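PDB 1R4V: uncharacterized protein aq_328 from Aquifex aeolicus, which is of unknown function but has a histone fold and may take part in protein heterodimerization. Local coordinates for residues A71-L81 / V119-E130. Sequence-based numbering, arbitrary orientation.
Sequences ARWNGRDFIAL and VEMNVGEDLKSE
Ile-79 joins Asn-122 and Gly-124 through two backbone hydrogen bonds. Ile-79 N donates to Asn-122 O at 2.8 Å, in the carbonyl plane. Ile-79 O accepts from Gly-124 N at 2.9 Å, with the donor tilted 21° from the plane of the Ile-79 carbonyl. Ile-79 thus pairs in parallel with Val-123. The Ile-79 side chain is buried. Its CD1 meets Val-119 CG2 tip to tip at 3.5 Å, and its CG2 lies 3.8 Å from Leu-127 CD2. Met-121 is modelled as selenomethionine. Its chain bends at chi3 and brings CE over the backbone, 3.4 Å from Phe-78 C. The same methyl touches Ala-71 CB and Ile-79 CG1. For Ile-79, an alanine here is likely to leave a gap between Val-119, Met-121 and Leu-127. Leu-81 CD1 extends the apolar row, 3.9 Å from Leu-127 CD1. Phe-78 CD1 lies 3.8 Å from Gly-124 CA. Gly-124 occupies the N-cap position of helix 125-128, which carries Leu-127. Just before the bridge, two waters link Asp-77 O to Asn-122, one through its N and one through ND2. Further out, Glu-68 accepts from Met-121 N, and Asp-83 holds Arg-76 and Ala-80 N. Leu-127 also touches Ile-134 of helix 131-149. The chemistry implies a short parallel bridge, flanked by apolar side chains and hydrated at its start, that joins the chain after helix 67-73 to the chain before helix 125-128 in this all-alpha histone-fold protein.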
ATOM      1  N   ALA A  71      16.989   5.336 -12.984  1.00 15.52           N
ATOM      2  CA  ALA A  71      16.591   6.547 -13.716  1.00 16.57           C
ATOM      3  C   ALA A  71      17.808   7.191 -14.381  1.00 15.02           C
ATOM      4  O   ALA A  71      17.764   7.504 -15.575  1.00 15.39           O
ATOM      5  CB  ALA A  71      15.916   7.527 -12.829  1.00 14.98           C
ATOM      6  N   ARG A  72      18.908   7.340 -13.639  1.00 16.74           N
ATOM      7  CA  ARG A  72      20.129   7.920 -14.213  1.00 18.14           C
ATOM      8  C   ARG A  72      20.681   7.107 -15.359  1.00 17.77           C
ATOM      9  O   ARG A  72      21.136   7.685 -16.349  1.00 15.78           O
ATOM     10  CB  ARG A  72      21.224   8.110 -13.173  1.00 18.35           C
ATOM     11  CG  ARG A  72      20.875   9.157 -12.146  1.00 19.33           C
ATOM     12  CD  ARG A  72      22.042   9.599 -11.293  1.00 26.51           C
ATOM     13  NE  ARG A  72      22.661   8.498 -10.550  1.00 34.70           N
ATOM     14  CZ  ARG A  72      22.288   8.062  -9.338  1.00 39.87           C
ATOM     15  NH1 ARG A  72      22.942   7.044  -8.780  1.00 38.14           N
ATOM     16  NH2 ARG A  72      21.277   8.624  -8.674  1.00 40.61           N
ATOM     17  N   TRP A  73      20.655   5.776 -15.260  1.00 17.17           N
ATOM     18  CA  TRP A  73      21.173   4.934 -16.343  1.00 16.68           C
ATOM     19  C   TRP A  73      20.350   5.068 -17.608  1.00 18.34           C
ATOM     20  O   TRP A  73      20.858   4.790 -18.706  1.00 17.43           O
ATOM     21  CB  TRP A  73      21.237   3.449 -15.988  1.00 16.59           C
ATOM     22  CG  TRP A  73      22.385   3.106 -15.107  1.00 17.74           C
ATOM     23  CD1 TRP A  73      23.622   3.696 -15.052  1.00 20.97           C
ATOM     24  CD2 TRP A  73      22.416   2.043 -14.164  1.00 15.23           C
ATOM     25  NE1 TRP A  73      24.405   3.073 -14.109  1.00 18.99           N
ATOM     26  CE2 TRP A  73      23.691   2.052 -13.550  1.00 16.65           C
ATOM     27  CE3 TRP A  73      21.493   1.074 -13.772  1.00 19.60           C
ATOM     28  CZ2 TRP A  73      24.056   1.135 -12.559  1.00 16.08           C
ATOM     29  CZ3 TRP A  73      21.864   0.155 -12.792  1.00 18.87           C
ATOM     30  CH2 TRP A  73      23.122   0.196 -12.206  1.00 18.54           C
ATOM     31  N   ASN A  74      19.086   5.467 -17.435  1.00 17.59           N
ATOM     32  CA  ASN A  74      18.173   5.760 -18.534  1.00 18.52           C
ATOM     33  C   ASN A  74      18.211   7.197 -19.053  1.00 18.12           C
ATOM     34  O   ASN A  74      17.447   7.543 -19.966  1.00 17.94           O
ATOM     35  CB  ASN A  74      16.746   5.336 -18.157  1.00 18.78           C
ATOM     36  CG  ASN A  74      16.556   3.829 -18.300  1.00 24.25           C
ATOM     37  OD1 ASN A  74      16.334   3.348 -19.406  1.00 29.37           O
ATOM     38  ND2 ASN A  74      16.684   3.081 -17.199  1.00 22.60           N
ATOM     39  N   GLY A  75      19.079   8.038 -18.486  1.00 16.02           N
ATOM     40  CA  GLY A  75      19.281   9.393 -18.960  1.00 14.79           C
ATOM     41  C   GLY A  75      18.251  10.356 -18.424  1.00 15.82           C
ATOM     42  O   GLY A  75      18.177  11.499 -18.859  1.00 14.65           O
ATOM     43  N   ARG A  76      17.468   9.899 -17.502  1.00 17.25           N
ATOM     44  CA  ARG A  76      16.333  10.642 -16.931  1.00 18.55           C
ATOM     45  C   ARG A  76      16.801  11.505 -15.766  1.00 19.46           C
ATOM     46  O   ARG A  76      17.573  11.050 -14.910  1.00 21.52           O
ATOM     47  CB  ARG A  76      15.284   9.677 -16.412  1.00 19.16           C
ATOM     48  CG  ARG A  76      14.404   9.098 -17.502  1.00 24.11           C
ATOM     49  CD  ARG A  76      13.119   8.511 -16.942  1.00 24.55           C
ATOM     50  NE  ARG A  76      13.276   7.127 -16.487  1.00 23.37           N
ATOM     51  CZ  ARG A  76      13.288   6.084 -17.312  1.00 27.07           C
ATOM     52  NH1 ARG A  76      13.159   6.261 -18.634  1.00 28.48           N
ATOM     53  NH2 ARG A  76      13.421   4.815 -16.913  1.00 26.79           N
ATOM     54  N   ASP A  77      16.007  12.547 -15.519  1.00 19.43           N
ATOM     55  CA  ASP A  77      16.178  13.380 -14.350  1.00 20.79           C
ATOM     56  C   ASP A  77      14.966  13.303 -13.407  1.00 19.74           C
ATOM     57  O   ASP A  77      14.763  14.174 -12.578  1.00 20.69           O
ATOM     58  CB  ASP A  77      16.461  14.809 -14.805  1.00 22.95           C
ATOM     59  CG  ASP A  77      17.170  15.635 -13.738  1.00 32.78           C
ATOM     60  OD1 ASP A  77      17.599  15.051 -12.710  1.00 43.62           O
ATOM     61  OD2 ASP A  77      17.345  16.876 -13.840  1.00 47.54           O
ATOM     62  N   PHE A  78      14.163  12.250 -13.526  1.00 18.80           N
ATOM     63  CA  PHE A  78      12.972  12.013 -12.728  1.00 18.61           C
ATOM     64  C   PHE A  78      12.830  10.491 -12.607  1.00 19.32           C
ATOM     65  O   PHE A  78      13.360   9.744 -13.422  1.00 18.28           O
ATOM     66  CB  PHE A  78      11.694  12.605 -13.357  1.00 19.47           C
ATOM     67  CG  PHE A  78      11.371  12.020 -14.688  1.00 19.55           C
ATOM     68  CD1 PHE A  78      10.590  10.870 -14.783  1.00 18.61           C
ATOM     69  CD2 PHE A  78      11.895  12.579 -15.841  1.00 22.08           C
ATOM     70  CE1 PHE A  78      10.335  10.301 -15.995  1.00 19.51           C
ATOM     71  CE2 PHE A  78      11.630  12.015 -17.060  1.00 18.52           C
ATOM     72  CZ  PHE A  78      10.853  10.884 -17.140  1.00 19.86           C
ATOM     73  N   ILE A  79      12.114  10.033 -11.592  1.00 17.31           N
ATOM     74  CA  ILE A  79      11.821   8.617 -11.461  1.00 17.33           C
ATOM     75  C   ILE A  79      10.544   8.266 -12.198  1.00 17.02           C
ATOM     76  O   ILE A  79       9.510   8.900 -12.003  1.00 17.42           O
ATOM     77  CB  ILE A  79      11.681   8.280  -9.981  1.00 19.00           C
ATOM     78  CG1 ILE A  79      13.028   8.568  -9.292  1.00 21.39           C
ATOM     79  CG2 ILE A  79      11.282   6.792  -9.819  1.00 20.03           C
ATOM     80  CD1 ILE A  79      12.862   8.808  -7.857  1.00 28.66           C
ATOM     81  N   ALA A  80      10.627   7.246 -13.040  1.00 18.98           N
ATOM     82  CA  ALA A  80       9.514   6.666 -13.771  1.00 19.75           C
ATOM     83  C   ALA A  80       9.111   5.346 -13.120  1.00 20.39           C
ATOM     84  O   ALA A  80       9.857   4.754 -12.336  1.00 19.77           O
ATOM     85  CB  ALA A  80       9.898   6.386 -15.197  1.00 20.12           C
ATOM     86  N   LEU A  81       7.927   4.870 -13.487  1.00 22.98           N
ATOM     87  CA  LEU A  81       7.425   3.580 -13.013  1.00 22.86           C
ATOM     88  C   LEU A  81       8.416   2.443 -13.288  1.00 22.73           C
ATOM     89  O   LEU A  81       8.616   1.597 -12.405  1.00 21.31           O
ATOM     90  CB  LEU A  81       6.067   3.256 -13.644  1.00 22.56           C
ATOM     91  CG  LEU A  81       5.397   1.938 -13.242  1.00 24.48           C
ATOM     92  CD1 LEU A  81       5.099   1.968 -11.769  1.00 22.93           C
ATOM     93  CD2 LEU A  81       4.108   1.700 -14.020  1.00 27.58           C
ATOM     94  N   VAL A 119      13.887   9.743  -1.818  1.00 25.56           N
ATOM     95  CA  VAL A 119      14.759  10.026  -2.955  1.00 24.09           C
ATOM     96  C   VAL A 119      14.915  11.528  -2.976  1.00 25.54           C
ATOM     97  O   VAL A 119      14.084  12.249  -2.413  1.00 25.80           O
ATOM     98  CB  VAL A 119      14.183   9.539  -4.302  1.00 23.48           C
ATOM     99  CG1 VAL A 119      14.155   8.024  -4.335  1.00 21.56           C
ATOM    100  CG2 VAL A 119      12.792  10.102  -4.581  1.00 27.99           C
ATOM    101  N   GLU A 120      15.975  11.995  -3.619  1.00 25.26           N
ATOM    102  CA  GLU A 120      16.152  13.435  -3.851  1.00 28.74           C
ATOM    103  C   GLU A 120      15.600  13.843  -5.215  1.00 28.71           C
ATOM    104  O   GLU A 120      15.136  14.967  -5.404  1.00 28.57           O
ATOM    105  CB  GLU A 120      17.629  13.821  -3.692  1.00 30.45           C
ATOM    106  CG  GLU A 120      18.069  13.824  -2.230  1.00 39.29           C
ATOM    107  CD  GLU A 120      17.228  14.766  -1.369  1.00 50.54           C
ATOM    108  OE1 GLU A 120      16.936  15.893  -1.844  1.00 59.51           O
ATOM    109  OE2 GLU A 120      16.844  14.398  -0.227  1.00 56.88           O
HETATM  110  N   MSE A 121      15.612  12.927  -6.176  1.00 28.82           N
HETATM  111  CA  MSE A 121      15.115  13.255  -7.505  1.00 30.30           C
HETATM  112  C   MSE A 121      13.615  13.447  -7.577  1.00 26.79           C
HETATM  113  O   MSE A 121      12.861  12.887  -6.801  1.00 27.55           O
HETATM  114  CB  MSE A 121      15.464  12.154  -8.503  1.00 28.75           C
HETATM  115  CG  MSE A 121      16.929  12.005  -8.767  1.00 33.53           C
HETATM  116 SE   MSE A 121      17.280  10.538 -10.069  1.00 45.43          SE
HETATM  117  CE  MSE A 121      15.767  10.623 -10.946  1.00 11.37           C
ATOM    118  N   ASN A 122      13.222  14.217  -8.582  1.00 26.11           N
ATOM    119  CA  ASN A 122      11.852  14.440  -8.995  1.00 25.66           C
ATOM    120  C   ASN A 122      11.174  13.108  -9.284  1.00 24.01           C
ATOM    121  O   ASN A 122      11.812  12.229  -9.851  1.00 22.14           O
ATOM    122  CB  ASN A 122      11.834  15.266 -10.279  1.00 28.23           C
ATOM    123  CG  ASN A 122      10.427  15.677 -10.675  1.00 33.25           C
ATOM    124  OD1 ASN A 122       9.623  16.011  -9.805  1.00 37.46           O
ATOM    125  ND2 ASN A 122      10.120  15.648 -11.974  1.00 39.53           N
ATOM    126  N   VAL A 123       9.922  12.943  -8.866  1.00 21.83           N
ATOM    127  CA  VAL A 123       9.145  11.778  -9.253  1.00 21.77           C
ATOM    128  C   VAL A 123       8.310  12.259 -10.426  1.00 19.37           C
ATOM    129  O   VAL A 123       7.618  13.264 -10.339  1.00 16.74           O
ATOM    130  CB  VAL A 123       8.268  11.201  -8.131  1.00 21.93           C
ATOM    131  CG1 VAL A 123       7.455  10.026  -8.674  1.00 22.09           C
ATOM    132  CG2 VAL A 123       9.120  10.778  -6.954  1.00 23.19           C
ATOM    133  N   GLY A 124       8.374  11.565 -11.555  1.00 17.65           N
ATOM    134  CA  GLY A 124       7.627  12.018 -12.719  1.00 19.94           C
ATOM    135  C   GLY A 124       6.130  12.060 -12.486  1.00 19.92           C
ATOM    136  O   GLY A 124       5.580  11.226 -11.753  1.00 18.81           O
ATOM    137  N   GLU A 125       5.439  13.010 -13.111  1.00 20.68           N
ATOM    138  CA  GLU A 125       4.001  13.104 -12.904  1.00 22.05           C
ATOM    139  C   GLU A 125       3.226  11.865 -13.380  1.00 21.94           C
ATOM    140  O   GLU A 125       2.218  11.488 -12.764  1.00 20.35           O
ATOM    141  CB  GLU A 125       3.438  14.400 -13.509  1.00 25.18           C
ATOM    142  CG  GLU A 125       3.664  15.623 -12.620  1.00 33.64           C
ATOM    143  CD  GLU A 125       2.951  15.565 -11.264  1.00 41.75           C
ATOM    144  OE1 GLU A 125       1.740  15.232 -11.188  1.00 42.71           O
ATOM    145  OE2 GLU A 125       3.614  15.866 -10.247  1.00 48.45           O
ATOM    146  N   ASP A 126       3.681  11.200 -14.438  1.00 21.12           N
ATOM    147  CA  ASP A 126       2.996   9.986 -14.887  1.00 21.24           C
ATOM    148  C   ASP A 126       3.123   8.874 -13.839  1.00 20.96           C
ATOM    149  O   ASP A 126       2.191   8.102 -13.641  1.00 20.99           O
ATOM    150  CB  ASP A 126       3.494   9.528 -16.248  1.00 22.20           C
ATOM    151  CG  ASP A 126       3.034  10.426 -17.396  1.00 26.67           C
ATOM    152  OD1 ASP A 126       2.150  11.314 -17.250  1.00 30.70           O
ATOM    153  OD2 ASP A 126       3.524  10.286 -18.537  1.00 28.23           O
ATOM    154  N   LEU A 127       4.249   8.791 -13.138  1.00 20.79           N
ATOM    155  CA  LEU A 127       4.366   7.841 -12.046  1.00 19.67           C
ATOM    156  C   LEU A 127       3.431   8.266 -10.894  1.00 20.57           C
ATOM    157  O   LEU A 127       2.729   7.440 -10.308  1.00 18.80           O
ATOM    158  CB  LEU A 127       5.805   7.720 -11.575  1.00 19.40           C
ATOM    159  CG  LEU A 127       6.035   6.924 -10.285  1.00 19.69           C
ATOM    160  CD1 LEU A 127       5.375   5.549 -10.282  1.00 22.14           C
ATOM    161  CD2 LEU A 127       7.499   6.752 -10.044  1.00 22.05           C
ATOM    162  N   LYS A 128       3.438   9.548 -10.537  1.00 22.13           N
ATOM    163  CA  LYS A 128       2.574  10.067  -9.468  1.00 22.66           C
ATOM    164  C   LYS A 128       1.136   9.661  -9.701  1.00 22.17           C
ATOM    165  O   LYS A 128       0.432   9.257  -8.769  1.00 20.20           O
ATOM    166  CB  LYS A 128       2.701  11.580  -9.336  1.00 23.81           C
ATOM    167  CG  LYS A 128       3.807  12.012  -8.380  1.00 31.82           C
ATOM    168  CD  LYS A 128       3.271  12.100  -6.936  1.00 38.54           C
ATOM    169  CE  LYS A 128       2.454  13.371  -6.691  1.00 41.31           C
ATOM    170  NZ  LYS A 128       1.352  13.190  -5.669  1.00 44.62           N
ATOM    171  N   SER A 129       0.704   9.736 -10.954  1.00 22.87           N
ATOM    172  CA  SER A 129      -0.629   9.288 -11.360  1.00 24.28           C
ATOM    173  C   SER A 129      -0.898   7.812 -11.129  1.00 24.28           C
ATOM    174  O   SER A 129      -2.049   7.424 -11.080  1.00 21.86           O
ATOM    175  CB  SER A 129      -0.856   9.571 -12.842  1.00 26.38           C
ATOM    176  OG  SER A 129      -0.862  10.977 -13.026  1.00 32.73           O
ATOM    177  N   GLU A 130       0.137   6.982 -11.008  1.00 23.58           N
ATOM    178  CA  GLU A 130      -0.024   5.552 -10.712  1.00 23.81           C
ATOM    179  C   GLU A 130      -0.020   5.209  -9.235  1.00 21.19           C
ATOM    180  O   GLU A 130      -0.152   4.040  -8.908  1.00 19.20           O
ATOM    181  CB  GLU A 130       1.103   4.721 -11.355  1.00 25.30           C
ATOM    182  CG  GLU A 130       0.953   4.511 -12.851  1.00 32.63           C
ATOM    183  CD  GLU A 130      -0.361   3.829 -13.226  1.00 42.78           C
ATOM    184  OE1 GLU A 130      -0.677   2.752 -12.656  1.00 43.45           O
ATOM    185  OE2 GLU A 130      -1.081   4.387 -14.099  1.00 48.95           O
TER
HETATM  186  O   HOH W   1      12.623  16.227 -13.665  1.00 36.35           O
HETATM  187  O   HOH W   2      15.459  15.305 -10.297  1.00 37.94           O